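Local coordinates for odorant binding protein (AGAP010409-PA) (PDB 3L47), which probably binds odorants and is a secreted, mainly helical insect protein of the PBP/GOBP family, at residues V37-V42 / R99-F104. Residues are numbered along the deposited sequence; the frame is centred on the assembly and turned at random.
Sequences VTHCFV and RAYSAF. With AU (gold ion), chain B.
Y101 on helix 96-104 reaches across to H39 on helix 36-48, and its side chain illustrates how one aromatic residue can serve two steeply crossing segments, 37-42 and 99-104, whose axes cross at 75° and come within 8.1 Å. With CG set anti to the backbone N (chi1 -177°), the phenol is carried across H39, obliquely, toward T38. Its CB lies 3.7 Å from CG of H39. Beyond it, H39 CD2 lies over one face of the phenol, offset toward its rim; the rings meet obliquely, their planes inclined at 37° and centroids 4.2 Å apart. On the CD2 branch of the phenol, V42 CG2 approaches at the ring edge, 4.3 Å from Y101 CD2, while Y101 CE2 meets the methyl CG2 of T38 at 4.0 Å. The tip, OH, passes beyond both segments and hydrogen-bonds to the carbonyl oxygen of F32.

Both nitrogens of H39 are engaged: ND1 binds a gold ion at 2.2 Å, and NE2 hydrogen-bonds to D34 OD1. Held at both nitrogens, the imidazole probably has little freedom to swivel beside the phenol. One turn further on, V42 turns its other methyl, CG1, to F104, approaching CD2 of that ring to 3.9 Å, and thereby extends the apolar seam. No hydrogen bond joins segments 37-42 and 99-104, so their contact rests on aromatic and apolar packing.

A covalent tie lies close by, the C40-C97 disulfide, which joins helix 36-48 to helix 96-104 in this disulfide-braced fold. Helices 7-14 and 21-28 pack on the 37-42 segment through F41 and V37, whereas A100 and A103 of the other segment touch Y52 of strand 52-53.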
ATOM      1  N   VAL A  37      -4.255  -9.750   8.613  1.00 18.92           N
ATOM      2  CA  VAL A  37      -2.830  -9.598   8.913  1.00 18.39           C
ATOM      3  C   VAL A  37      -2.163  -8.813   7.797  1.00 18.96           C
ATOM      4  O   VAL A  37      -1.483  -7.820   8.048  1.00 19.42           O
ATOM      5  CB  VAL A  37      -2.091 -10.966   9.048  1.00 21.01           C
ATOM      6  CG1 VAL A  37      -0.569 -10.782   8.965  1.00 18.12           C
ATOM      7  CG2 VAL A  37      -2.493 -11.705  10.338  1.00 19.17           C
ATOM      8  N   THR A  38      -2.365  -9.258   6.557  1.00 18.72           N
ATOM      9  CA  THR A  38      -1.738  -8.605   5.410  1.00 19.72           C
ATOM     10  C   THR A  38      -2.169  -7.156   5.314  1.00 18.27           C
ATOM     11  O   THR A  38      -1.347  -6.296   5.014  1.00 17.40           O
ATOM     12  CB  THR A  38      -1.997  -9.349   4.068  1.00 19.81           C
ATOM     13  OG1 THR A  38      -1.265 -10.580   4.064  1.00 20.72           O
ATOM     14  CG2 THR A  38      -1.558  -8.513   2.878  1.00 18.33           C
ATOM     15  N   HIS A  39      -3.446  -6.899   5.586  1.00 17.94           N
ATOM     16  CA  HIS A  39      -3.975  -5.543   5.578  1.00 18.89           C
ATOM     17  C   HIS A  39      -3.100  -4.625   6.430  1.00 18.21           C
ATOM     18  O   HIS A  39      -2.704  -3.540   5.993  1.00 17.83           O
ATOM     19  CB  HIS A  39      -5.433  -5.491   6.063  1.00 18.06           C
ATOM     20  CG  HIS A  39      -6.403  -6.220   5.174  1.00 19.99           C
ATOM     21  ND1 HIS A  39      -7.727  -6.420   5.516  1.00 19.57           N
ATOM     22  CD2 HIS A  39      -6.239  -6.826   3.974  1.00 21.72           C
ATOM     23  CE1 HIS A  39      -8.338  -7.096   4.562  1.00 19.87           C
ATOM     24  NE2 HIS A  39      -7.456  -7.357   3.611  1.00 21.05           N
ATOM     25  N   CYS A  40      -2.776  -5.074   7.635  1.00 18.03           N
ATOM     26  CA  CYS A  40      -1.997  -4.265   8.565  1.00 18.40           C
ATOM     27  C   CYS A  40      -0.521  -4.196   8.164  1.00 17.45           C
ATOM     28  O   CYS A  40       0.129  -3.168   8.317  1.00 16.56           O
ATOM     29  CB  CYS A  40      -2.165  -4.778   9.998  1.00 17.28           C
ATOM     30  SG  CYS A  40      -3.813  -4.465  10.744  1.00 18.51           S
ATOM     31  N   PHE A  41      -0.000  -5.304   7.659  1.00 18.49           N
ATOM     32  CA  PHE A  41       1.350  -5.345   7.124  1.00 17.98           C
ATOM     33  C   PHE A  41       1.554  -4.335   5.996  1.00 17.71           C
ATOM     34  O   PHE A  41       2.560  -3.631   5.957  1.00 17.07           O
ATOM     35  CB  PHE A  41       1.661  -6.731   6.585  1.00 18.70           C
ATOM     36  CG  PHE A  41       3.050  -6.849   6.043  1.00 20.44           C
ATOM     37  CD1 PHE A  41       4.138  -6.890   6.907  1.00 19.11           C
ATOM     38  CD2 PHE A  41       3.276  -6.889   4.672  1.00 20.80           C
ATOM     39  CE1 PHE A  41       5.429  -6.980   6.414  1.00 20.74           C
ATOM     40  CE2 PHE A  41       4.572  -6.977   4.168  1.00 23.01           C
ATOM     41  CZ  PHE A  41       5.654  -7.022   5.049  1.00 22.27           C
ATOM     42  N   VAL A  42       0.593  -4.282   5.077  1.00 17.32           N
ATOM     43  CA  VAL A  42       0.624  -3.337   3.972  1.00 16.90           C
ATOM     44  C   VAL A  42       0.539  -1.901   4.469  1.00 16.30           C
ATOM     45  O   VAL A  42       1.311  -1.060   4.025  1.00 17.87           O
ATOM     46  CB  VAL A  42      -0.474  -3.647   2.905  1.00 18.95           C
ATOM     47  CG1 VAL A  42      -0.607  -2.501   1.883  1.00 17.89           C
ATOM     48  CG2 VAL A  42      -0.146  -4.955   2.190  1.00 19.10           C
ATOM     49  N   ARG A  99      -8.557   0.147   5.537  1.00 17.60           N
ATOM     50  CA  ARG A  99      -8.538   1.345   4.705  1.00 17.82           C
ATOM     51  C   ARG A  99      -7.271   1.427   3.852  1.00 17.20           C
ATOM     52  O   ARG A  99      -7.329   1.729   2.668  1.00 17.18           O
ATOM     53  CB  ARG A  99      -8.652   2.596   5.562  1.00 18.87           C
ATOM     54  CG  ARG A  99      -8.848   3.862   4.757  1.00 19.22           C
ATOM     55  CD  ARG A  99      -8.645   5.078   5.652  1.00 21.82           C
ATOM     56  NE  ARG A  99      -9.656   5.147   6.711  1.00 24.08           N
ATOM     57  CZ  ARG A  99      -9.567   5.951   7.768  1.00 25.04           C
ATOM     58  NH1 ARG A  99      -8.509   6.743   7.904  1.00 24.78           N
ATOM     59  NH2 ARG A  99     -10.528   5.965   8.685  1.00 22.19           N
ATOM     60  N   ALA A 100      -6.130   1.166   4.477  1.00 16.84           N
ATOM     61  CA  ALA A 100      -4.850   1.182   3.803  1.00 16.53           C
ATOM     62  C   ALA A 100      -4.768   0.095   2.746  1.00 16.52           C
ATOM     63  O   ALA A 100      -4.198   0.314   1.677  1.00 18.05           O
ATOM     64  CB  ALA A 100      -3.701   1.032   4.822  1.00 15.09           C
ATOM     65  N   TYR A 101      -5.321  -1.080   3.038  1.00 17.00           N
ATOM     66  CA  TYR A 101      -5.245  -2.198   2.095  1.00 17.51           C
ATOM     67  C   TYR A 101      -6.095  -1.904   0.875  1.00 17.71           C
ATOM     68  O   TYR A 101      -5.731  -2.236  -0.260  1.00 17.35           O
ATOM     69  CB  TYR A 101      -5.703  -3.509   2.729  1.00 16.86           C
ATOM     70  CG  TYR A 101      -5.563  -4.674   1.773  1.00 18.51           C
ATOM     71  CD1 TYR A 101      -6.620  -5.054   0.970  1.00 19.00           C
ATOM     72  CD2 TYR A 101      -4.356  -5.372   1.646  1.00 19.24           C
ATOM     73  CE1 TYR A 101      -6.507  -6.100   0.087  1.00 20.56           C
ATOM     74  CE2 TYR A 101      -4.232  -6.421   0.761  1.00 19.90           C
ATOM     75  CZ  TYR A 101      -5.322  -6.782  -0.014  1.00 21.77           C
ATOM     76  OH  TYR A 101      -5.258  -7.822  -0.904  1.00 23.56           O
ATOM     77  N   SER A 102      -7.230  -1.271   1.137  1.00 16.13           N
ATOM     78  CA  SER A 102      -8.171  -0.892   0.107  1.00 18.21           C
ATOM     79  C   SER A 102      -7.613   0.224  -0.794  1.00 18.33           C
ATOM     80  O   SER A 102      -7.848   0.226  -2.002  1.00 18.59           O
ATOM     81  CB  SER A 102      -9.525  -0.506   0.736  1.00 17.59           C
ATOM     82  OG  SER A 102     -10.396   0.058  -0.236  1.00 20.29           O
ATOM     83  N   ALA A 103      -6.862   1.150  -0.209  1.00 16.41           N
ATOM     84  CA  ALA A 103      -6.272   2.244  -0.967  1.00 17.66           C
ATOM     85  C   ALA A 103      -5.239   1.709  -1.944  1.00 19.62           C
ATOM     86  O   ALA A 103      -5.154   2.145  -3.106  1.00 19.93           O
ATOM     87  CB  ALA A 103      -5.622   3.268  -0.025  1.00 14.96           C
ATOM     88  N   PHE A 104      -4.442   0.766  -1.455  1.00 18.64           N
ATOM     89  CA  PHE A 104      -3.307   0.260  -2.207  1.00 20.01           C
ATOM     90  C   PHE A 104      -3.708  -0.682  -3.339  1.00 21.82           C
ATOM     91  O   PHE A 104      -2.902  -0.962  -4.234  1.00 22.23           O
ATOM     92  CB  PHE A 104      -2.287  -0.393  -1.269  1.00 20.21           C
ATOM     93  CG  PHE A 104      -1.172   0.547  -0.825  1.00 21.69           C
ATOM     94  CD1 PHE A 104      -0.154   0.914  -1.711  1.00 21.00           C
ATOM     95  CD2 PHE A 104      -1.128   1.044   0.467  1.00 18.81           C
ATOM     96  CE1 PHE A 104       0.869   1.757  -1.320  1.00 18.07           C
ATOM     97  CE2 PHE A 104      -0.102   1.882   0.858  1.00 21.11           C
ATOM     98  CZ  PHE A 104       0.896   2.242  -0.046  1.00 20.11           C
TER
HETATM   99 AU    AU B   1      -8.336  -5.913   7.565  1.00 24.80          AU